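Local coordinates for glutamine cyclotransferase (PDB 6QRO), which probably catalyses the zinc-dependent cyclisation of N-terminal glutamine to pyroglutamate in peptides, as a type II glutaminyl cyclase, at residues A[35-40]-A[141-146]; A[200-205]-A[227-232]. All coordinates share one frame; numbering follows the deposited sequence.

How the contacts relate
From the N terminus, the chain enters contact 1 on helix 31-43 and returns to it on helix 132-151. The 100 residues between its two segments include helix 52-67 and three of the strands of the mixed sheet, 71-80, 86-96 and 103-109. Contact 2 opens afterwards and closes a much shorter excursion of 21 residues, from the end of strand 203-207 through strand 216-218 and helix 220-225 to helix 227-239. The two closures are therefore in series, without nesting or crossing. The centres of contact 1 and contact 2 are about 22 Å apart, and the two do not touch; contact 1 pairs two helices, whereas contact 2 joins the approach to strand 203-207 to helix 227-239.

Contact 1: A[35-40]-A[141-146]; sequences YAYIER and ILLEIA
Tyr37 lays one face of its ring against Leu143, and this pair accounts for most of the 198 Å² buried between 35-40 and 141-146. The leucine CB stands over the ring but off its middle: it is 3.8 Å from the Tyr37 centroid, 26° off the normal, which meets the geometry of a CH-pi contact. The displacement is toward the side of the ring carrying CD2, and Tyr37 CD2 to Leu143 CB is the shortest approach at 3.4 Å. One methyl covers the root of the ring, with Leu143 CD1 3.6 Å from Tyr37 CB. Both residues send CG anti to their own carbonyl carbon (chi1 -79° for Tyr37 and -80° for Leu143), which lets the ring reach along the partner helix while Leu143 CD1 stays over the same face as CB, near the CB end of the ring.

Farther along the ring, Tyr37 CE2 passes 3.9 Å from Glu144 N and 4.1 Å from Glu144 OE2, an oblique approach without a hydrogen bond. The carboxylate has its own partners: OE2 pairs with Arg147 and Ser33, and OE1 accepts from Asn30 N. Tyr37 OH makes weak hydrogen bonds to Glu64 and His68, while Leu143 also touches Leu61 and Glu64, so helix 52-67 borders the pair.

Tyr37 and Leu143 are also the closest backbone positions, with CA atoms 7.0 Å apart. This is helix-on-helix packing in the zinc-dependent M28 peptidase-type alpha/beta fold: the N-terminal helix 31-43 lies on helix 132-151, whose first turn carries the zinc ligand Asp134.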
ATOM      1  N   TYR A  35       1.804  -7.759 -12.046  1.00 11.69           N
ATOM      2  CA  TYR A  35       1.600  -9.120 -11.564  1.00 11.25           C
ATOM      3  C   TYR A  35       2.932  -9.805 -11.261  1.00 11.25           C
ATOM      4  O   TYR A  35       3.093 -10.429 -10.203  1.00 11.69           O
ATOM      5  CB  TYR A  35       0.794  -9.917 -12.613  1.00 10.83           C
ATOM      6  CG  TYR A  35       0.344 -11.300 -12.153  1.00 11.51           C
ATOM      7  CD1 TYR A  35       1.256 -12.336 -11.982  1.00 12.06           C
ATOM      8  CD2 TYR A  35      -1.000 -11.561 -11.867  1.00 13.36           C
ATOM      9  CE1 TYR A  35       0.851 -13.585 -11.531  1.00 12.21           C
ATOM     10  CE2 TYR A  35      -1.412 -12.819 -11.416  1.00  9.28           C
ATOM     11  CZ  TYR A  35      -0.480 -13.818 -11.262  1.00 11.09           C
ATOM     12  OH  TYR A  35      -0.850 -15.067 -10.824  1.00 12.91           O
ATOM     13  N   ALA A  36       3.914  -9.675 -12.156  1.00 14.44           N
ATOM     14  CA  ALA A  36       5.221 -10.289 -11.912  1.00 11.91           C
ATOM     15  C   ALA A  36       5.950  -9.646 -10.724  1.00  8.95           C
ATOM     16  O   ALA A  36       6.654 -10.339  -9.986  1.00  8.66           O
ATOM     17  CB  ALA A  36       6.060 -10.232 -13.189  1.00 10.68           C
ATOM     18  N   TYR A  37       5.790  -8.336 -10.518  1.00 10.74           N
ATOM     19  CA  TYR A  37       6.390  -7.666  -9.367  1.00  8.65           C
ATOM     20  C   TYR A  37       5.787  -8.173  -8.047  1.00 10.81           C
ATOM     21  O   TYR A  37       6.503  -8.341  -7.052  1.00  8.88           O
ATOM     22  CB  TYR A  37       6.194  -6.159  -9.493  1.00 10.08           C
ATOM     23  CG  TYR A  37       7.123  -5.422 -10.433  1.00 10.84           C
ATOM     24  CD1 TYR A  37       8.493  -5.645 -10.424  1.00 14.34           C
ATOM     25  CD2 TYR A  37       6.619  -4.499 -11.341  1.00 13.77           C
ATOM     26  CE1 TYR A  37       9.343  -4.946 -11.293  1.00 16.31           C
ATOM     27  CE2 TYR A  37       7.452  -3.807 -12.218  1.00 14.17           C
ATOM     28  CZ  TYR A  37       8.807  -4.033 -12.180  1.00 14.20           C
ATOM     29  OH  TYR A  37       9.623  -3.358 -13.051  1.00 22.46           O
ATOM     30  N   ILE A  38       4.465  -8.390  -8.013  1.00  8.76           N
ATOM     31  CA  ILE A  38       3.839  -9.034  -6.860  1.00  9.10           C
ATOM     32  C   ILE A  38       4.428 -10.423  -6.648  1.00  9.58           C
ATOM     33  O   ILE A  38       4.792 -10.797  -5.528  1.00 12.86           O
ATOM     34  CB  ILE A  38       2.311  -9.115  -7.048  1.00  9.20           C
ATOM     35  CG1 ILE A  38       1.677  -7.737  -7.171  1.00 10.50           C
ATOM     36  CG2 ILE A  38       1.660  -9.902  -5.901  1.00  9.67           C
ATOM     37  CD1 ILE A  38       0.148  -7.831  -7.468  1.00  9.77           C
ATOM     38  N   GLU A  39       4.509 -11.218  -7.727  1.00 10.45           N
ATOM     39  CA  GLU A  39       5.030 -12.578  -7.650  1.00  7.34           C
ATOM     40  C   GLU A  39       6.468 -12.571  -7.165  1.00  8.91           C
ATOM     41  O   GLU A  39       6.881 -13.463  -6.413  1.00 10.71           O
ATOM     42  CB  GLU A  39       4.928 -13.235  -9.035  1.00 10.47           C
ATOM     43  CG  GLU A  39       5.024 -14.776  -9.122  1.00  9.30           C
ATOM     44  CD  GLU A  39       6.439 -15.335  -9.085  1.00 11.17           C
ATOM     45  OE1 GLU A  39       7.424 -14.614  -9.357  1.00  9.45           O
ATOM     46  OE2 GLU A  39       6.565 -16.527  -8.775  1.00 12.29           O
ATOM     47  N   ARG A  40       7.242 -11.562  -7.571  1.00  7.68           N
ATOM     48  CA  ARG A  40       8.646 -11.518  -7.187  1.00 10.37           C
ATOM     49  C   ARG A  40       8.796 -11.286  -5.695  1.00  9.03           C
ATOM     50  O   ARG A  40       9.609 -11.945  -5.046  1.00  8.74           O
ATOM     51  CB  ARG A  40       9.397 -10.426  -7.968  1.00 13.60           C
ATOM     52  CG  ARG A  40       9.612 -10.705  -9.462  1.00 14.61           C
ATOM     53  CD  ARG A  40      10.780 -11.649  -9.752  1.00 12.74           C
ATOM     54  NE  ARG A  40      11.984 -11.405  -8.960  1.00 15.09           N
ATOM     55  CZ  ARG A  40      13.062 -10.751  -9.407  1.00 19.69           C
ATOM     56  NH1 ARG A  40      14.136 -10.599  -8.629  1.00 15.80           N
ATOM     57  NH2 ARG A  40      13.085 -10.262 -10.645  1.00 15.01           N
ATOM     58  N   ILE A 141       1.659  -2.740  -8.030  1.00 11.09           N
ATOM     59  CA  ILE A 141       1.055  -1.732  -8.900  1.00  9.77           C
ATOM     60  C   ILE A 141       1.930  -0.486  -8.961  1.00 12.13           C
ATOM     61  O   ILE A 141       2.207   0.048 -10.046  1.00 12.81           O
ATOM     62  CB  ILE A 141      -0.386  -1.421  -8.452  1.00 10.00           C
ATOM     63  CG1 ILE A 141      -1.289  -2.620  -8.789  1.00  8.84           C
ATOM     64  CG2 ILE A 141      -0.881  -0.134  -9.104  1.00  9.83           C
ATOM     65  CD1 ILE A 141      -2.783  -2.428  -8.477  1.00  8.69           C
ATOM     66  N   LEU A 142       2.409  -0.026  -7.806  1.00 10.95           N
ATOM     67  CA  LEU A 142       3.263   1.157  -7.751  1.00 13.31           C
ATOM     68  C   LEU A 142       4.621   0.906  -8.407  1.00 11.61           C
ATOM     69  O   LEU A 142       5.289   1.852  -8.835  1.00 12.91           O
ATOM     70  CB  LEU A 142       3.456   1.595  -6.296  1.00 12.77           C
ATOM     71  CG  LEU A 142       2.234   2.166  -5.575  1.00 14.29           C
ATOM     72  CD1 LEU A 142       2.647   2.637  -4.180  1.00 10.12           C
ATOM     73  CD2 LEU A 142       1.628   3.300  -6.387  1.00 12.39           C
ATOM     74  N   LEU A 143       5.063  -0.350  -8.446  1.00 12.46           N
ATOM     75  CA  LEU A 143       6.292  -0.707  -9.146  1.00 14.54           C
ATOM     76  C   LEU A 143       6.160  -0.527 -10.654  1.00 14.31           C
ATOM     77  O   LEU A 143       7.097  -0.058 -11.316  1.00 15.25           O
ATOM     78  CB  LEU A 143       6.659  -2.153  -8.815  1.00 11.00           C
ATOM     79  CG  LEU A 143       7.346  -2.350  -7.469  1.00 14.68           C
ATOM     80  CD1 LEU A 143       7.572  -3.835  -7.161  1.00 11.79           C
ATOM     81  CD2 LEU A 143       8.670  -1.623  -7.554  1.00 12.49           C
ATOM     82  N   GLU A 144       5.018  -0.918 -11.218  1.00 14.67           N
ATOM     83  CA  GLU A 144       4.760  -0.691 -12.638  1.00 15.16           C
ATOM     84  C   GLU A 144       4.557   0.801 -12.932  1.00 15.30           C
ATOM     85  O   GLU A 144       4.994   1.298 -13.978  1.00 14.58           O
ATOM     86  CB  GLU A 144       3.551  -1.535 -13.063  1.00 15.87           C
ATOM     87  CG  GLU A 144       3.017  -1.315 -14.464  1.00 16.22           C
ATOM     88  CD  GLU A 144       4.064  -1.593 -15.537  1.00 17.73           C
ATOM     89  OE1 GLU A 144       3.859  -1.148 -16.686  1.00 20.11           O
ATOM     90  OE2 GLU A 144       5.076  -2.270 -15.243  1.00 14.99           O
ATOM     91  N   ILE A 145       3.899   1.533 -12.024  1.00 13.53           N
ATOM     92  CA  ILE A 145       3.804   2.989 -12.164  1.00 12.70           C
ATOM     93  C   ILE A 145       5.188   3.609 -12.295  1.00 15.76           C
ATOM     94  O   ILE A 145       5.413   4.491 -13.130  1.00 19.94           O
ATOM     95  CB  ILE A 145       3.026   3.611 -10.994  1.00 12.21           C
ATOM     96  CG1 ILE A 145       1.584   3.104 -10.987  1.00 13.24           C
ATOM     97  CG2 ILE A 145       3.093   5.143 -11.048  1.00 10.42           C
ATOM     98  CD1 ILE A 145       0.647   3.960 -10.191  1.00 14.68           C
ATOM     99  N   ALA A 146       6.130   3.186 -11.449  1.00 12.63           N
ATOM    100  CA  ALA A 146       7.493   3.696 -11.550  1.00 16.47           C
ATOM    101  C   ALA A 146       8.066   3.436 -12.934  1.00 16.65           C
ATOM    102  O   ALA A 146       8.753   4.290 -13.509  1.00 14.24           O
ATOM    103  CB  ALA A 146       8.370   3.048 -10.477  1.00 15.57           C
TER

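Contact 2: A[200-205]-A[227-232]; sequences AEFGIL and ARYVEK
Aromatic stacking between Phe202 and Tyr229 dominates this contact between the lead-in to strand 203-207 and a helix. The ring planes lie within 6° of each other and their centroids are 4.1 Å apart, the signature of an offset stack. The shift places Tyr229 CD1 over the centre of the phenylalanine ring, and the shortest atom pair is Phe202 CD1 to Tyr229 CE1 at 3.4 Å.

A CH-pi interaction supplements the stack on the same face of the tyrosine: Phe202 CB sits 3.6 Å from the Tyr229 centroid, only 11° off its normal. Tyr229 thus receives both the methylene and the ring of its partner. Phe202 CG lies between its backbone N and carbonyl carbon (chi1 60°), a rotamer that lays the ring over the CD1 and CE1 side of Tyr229 while CB stays over its centre.

Aliphatic contacts frame the aromatic pair. Lys232 CD lies in the plane of the Tyr229 ring at its edge and meets Phe202 CZ at 4.1 Å; the lysine chain crosses the Phe202 side chain at about a right angle. Arg228 CG stands 4.3 Å above the plane of Tyr229, so the opposite face of the tyrosine is covered more loosely by its own helix neighbour.

Polar groups contribute no hydrogen bond across the segments. Lys232 NZ forms a salt bridge with Glu316, and Glu201 forms one with Arg102. Strand 203-207 runs between the parallel strands 103-109 and 269-273; Phe202 rests on Val104 of the former and Tyr229 on Leu270 of the latter, so helix 227-239 packs against the sheet through these side chains.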
ATOM      1  N   ALA A 200       3.116  17.111  -0.219  1.00 16.73           N
ATOM      2  CA  ALA A 200       2.445  16.507  -1.350  1.00 16.10           C
ATOM      3  C   ALA A 200       1.134  17.250  -1.560  1.00 18.55           C
ATOM      4  O   ALA A 200       0.523  17.733  -0.603  1.00 15.97           O
ATOM      5  CB  ALA A 200       2.194  15.011  -1.146  1.00 15.43           C
ATOM      6  N   GLU A 201       0.719  17.366  -2.826  1.00 16.18           N
ATOM      7  CA  GLU A 201      -0.573  17.978  -3.115  1.00 21.24           C
ATOM      8  C   GLU A 201      -1.678  17.169  -2.463  1.00 18.51           C
ATOM      9  O   GLU A 201      -2.548  17.710  -1.773  1.00 23.62           O
ATOM     10  CB  GLU A 201      -0.805  18.039  -4.632  1.00 21.65           C
ATOM     11  CG  GLU A 201       0.373  18.586  -5.397  1.00 22.49           C
ATOM     12  CD  GLU A 201       0.007  19.197  -6.716  1.00 26.23           C
ATOM     13  OE1 GLU A 201      -0.777  18.593  -7.493  1.00 26.25           O
ATOM     14  OE2 GLU A 201       0.519  20.307  -6.966  1.00 31.93           O
ATOM     15  N   PHE A 202      -1.646  15.860  -2.679  1.00 17.61           N
ATOM     16  CA  PHE A 202      -2.503  14.885  -2.024  1.00 17.61           C
ATOM     17  C   PHE A 202      -1.784  13.551  -2.105  1.00 16.56           C
ATOM     18  O   PHE A 202      -0.763  13.418  -2.784  1.00 16.34           O
ATOM     19  CB  PHE A 202      -3.904  14.854  -2.657  1.00 15.72           C
ATOM     20  CG  PHE A 202      -3.912  14.488  -4.126  1.00 14.48           C
ATOM     21  CD1 PHE A 202      -3.605  15.444  -5.089  1.00 14.43           C
ATOM     22  CD2 PHE A 202      -4.262  13.211  -4.548  1.00 13.95           C
ATOM     23  CE1 PHE A 202      -3.624  15.131  -6.430  1.00 12.70           C
ATOM     24  CE2 PHE A 202      -4.288  12.893  -5.890  1.00 13.58           C
ATOM     25  CZ  PHE A 202      -3.965  13.860  -6.835  1.00 12.13           C
ATOM     26  N   GLY A 203      -2.334  12.560  -1.417  1.00 15.38           N
ATOM     27  CA  GLY A 203      -1.730  11.246  -1.369  1.00 14.52           C
ATOM     28  C   GLY A 203      -2.745  10.173  -1.691  1.00 14.39           C
ATOM     29  O   GLY A 203      -3.935  10.308  -1.416  1.00 15.05           O
ATOM     30  N   ILE A 204      -2.256   9.107  -2.317  1.00 15.13           N
ATOM     31  CA  ILE A 204      -3.084   7.967  -2.698  1.00 15.27           C
ATOM     32  C   ILE A 204      -2.431   6.719  -2.142  1.00 13.57           C
ATOM     33  O   ILE A 204      -1.305   6.381  -2.530  1.00 13.71           O
ATOM     34  CB  ILE A 204      -3.259   7.855  -4.221  1.00 15.02           C
ATOM     35  CG1 ILE A 204      -3.898   9.122  -4.787  1.00 14.79           C
ATOM     36  CG2 ILE A 204      -4.074   6.629  -4.582  1.00 17.57           C
ATOM     37  CD1 ILE A 204      -4.080   9.082  -6.295  1.00 14.78           C
ATOM     38  N   LEU A 205      -3.129   6.038  -1.242  1.00 12.89           N
ATOM     39  CA  LEU A 205      -2.671   4.773  -0.692  1.00 11.52           C
ATOM     40  C   LEU A 205      -3.384   3.624  -1.390  1.00  9.73           C
ATOM     41  O   LEU A 205      -4.598   3.673  -1.601  1.00 12.77           O
ATOM     42  CB  LEU A 205      -2.917   4.708   0.827  1.00 12.87           C
ATOM     43  CG  LEU A 205      -2.756   3.339   1.501  1.00 11.68           C
ATOM     44  CD1 LEU A 205      -1.311   2.869   1.435  1.00  8.38           C
ATOM     45  CD2 LEU A 205      -3.276   3.317   2.944  1.00 11.92           C
ATOM     46  N   ALA A 227     -11.731  14.441   0.540  1.00 17.73           N
ATOM     47  CA  ALA A 227     -12.986  14.335  -0.193  1.00 18.56           C
ATOM     48  C   ALA A 227     -12.803  14.720  -1.650  1.00 19.62           C
ATOM     49  O   ALA A 227     -13.266  14.015  -2.549  1.00 20.69           O
ATOM     50  CB  ALA A 227     -14.056  15.221   0.448  1.00 19.13           C
ATOM     51  N   ARG A 228     -12.113  15.835  -1.904  1.00 19.26           N
ATOM     52  CA  ARG A 228     -11.954  16.297  -3.281  1.00 20.30           C
ATOM     53  C   ARG A 228     -11.184  15.288  -4.131  1.00 17.17           C
ATOM     54  O   ARG A 228     -11.407  15.191  -5.342  1.00 17.59           O
ATOM     55  CB  ARG A 228     -11.285  17.674  -3.284  1.00 23.05           C
ATOM     56  CG  ARG A 228     -10.776  18.151  -4.632  1.00 19.82           C
ATOM     57  CD  ARG A 228     -10.130  19.532  -4.569  1.00 23.04           C
ATOM     58  NE  ARG A 228     -10.016  20.087  -3.220  1.00 23.40           N
ATOM     59  CZ  ARG A 228     -10.490  21.274  -2.851  1.00 29.59           C
ATOM     60  NH1 ARG A 228     -10.329  21.703  -1.605  1.00 30.36           N
ATOM     61  NH2 ARG A 228     -11.125  22.044  -3.727  1.00 35.51           N
ATOM     62  N   TYR A 229     -10.303  14.501  -3.515  1.00 19.37           N
ATOM     63  CA  TYR A 229      -9.514  13.536  -4.268  1.00 16.88           C
ATOM     64  C   TYR A 229     -10.189  12.172  -4.379  1.00 16.51           C
ATOM     65  O   TYR A 229      -9.969  11.464  -5.368  1.00 17.58           O
ATOM     66  CB  TYR A 229      -8.117  13.476  -3.670  1.00 15.94           C
ATOM     67  CG  TYR A 229      -7.554  14.875  -3.689  1.00 15.23           C
ATOM     68  CD1 TYR A 229      -7.189  15.468  -4.893  1.00 15.68           C
ATOM     69  CD2 TYR A 229      -7.408  15.614  -2.523  1.00 15.30           C
ATOM     70  CE1 TYR A 229      -6.700  16.755  -4.932  1.00 16.65           C
ATOM     71  CE2 TYR A 229      -6.910  16.912  -2.552  1.00 13.21           C
ATOM     72  CZ  TYR A 229      -6.556  17.468  -3.761  1.00 14.87           C
ATOM     73  OH  TYR A 229      -6.060  18.747  -3.821  1.00 15.83           O
ATOM     74  N   VAL A 230     -11.014  11.785  -3.404  1.00 18.57           N
ATOM     75  CA  VAL A 230     -11.905  10.644  -3.618  1.00 16.16           C
ATOM     76  C   VAL A 230     -12.772  10.886  -4.849  1.00 17.45           C
ATOM     77  O   VAL A 230     -12.953   9.992  -5.686  1.00 19.17           O
ATOM     78  CB  VAL A 230     -12.746  10.380  -2.357  1.00 16.87           C
ATOM     79  CG1 VAL A 230     -13.677   9.192  -2.571  1.00 16.13           C
ATOM     80  CG2 VAL A 230     -11.826  10.134  -1.172  1.00 15.83           C
ATOM     81  N   GLU A 231     -13.319  12.097  -4.989  1.00 16.53           N
ATOM     82  CA  GLU A 231     -14.114  12.406  -6.178  1.00 21.78           C
ATOM     83  C   GLU A 231     -13.260  12.339  -7.434  1.00 17.46           C
ATOM     84  O   GLU A 231     -13.686  11.787  -8.451  1.00 17.82           O
ATOM     85  CB  GLU A 231     -14.751  13.794  -6.052  1.00 19.37           C
ATOM     86  CG  GLU A 231     -15.913  13.819  -5.119  1.00 20.25           C
ATOM     87  CD  GLU A 231     -16.835  12.652  -5.382  1.00 21.49           C
ATOM     88  OE1 GLU A 231     -16.922  11.739  -4.523  1.00 19.91           O
ATOM     89  OE2 GLU A 231     -17.427  12.626  -6.482  1.00 25.42           O
ATOM     90  N   LYS A 232     -12.036  12.868  -7.357  1.00 16.44           N
ATOM     91  CA  LYS A 232     -11.097  12.838  -8.470  1.00 15.08           C
ATOM     92  C   LYS A 232     -10.797  11.403  -8.909  1.00 18.20           C
ATOM     93  O   LYS A 232     -10.769  11.099 -10.109  1.00 19.08           O
ATOM     94  CB  LYS A 232      -9.817  13.568  -8.043  1.00 16.62           C
ATOM     95  CG  LYS A 232      -8.847  13.922  -9.155  1.00 22.52           C
ATOM     96  CD  LYS A 232      -7.565  14.553  -8.606  1.00 15.49           C
ATOM     97  CE  LYS A 232      -7.792  16.012  -8.274  1.00 16.38           C
ATOM     98  NZ  LYS A 232      -7.487  16.921  -9.410  1.00 23.01           N
TER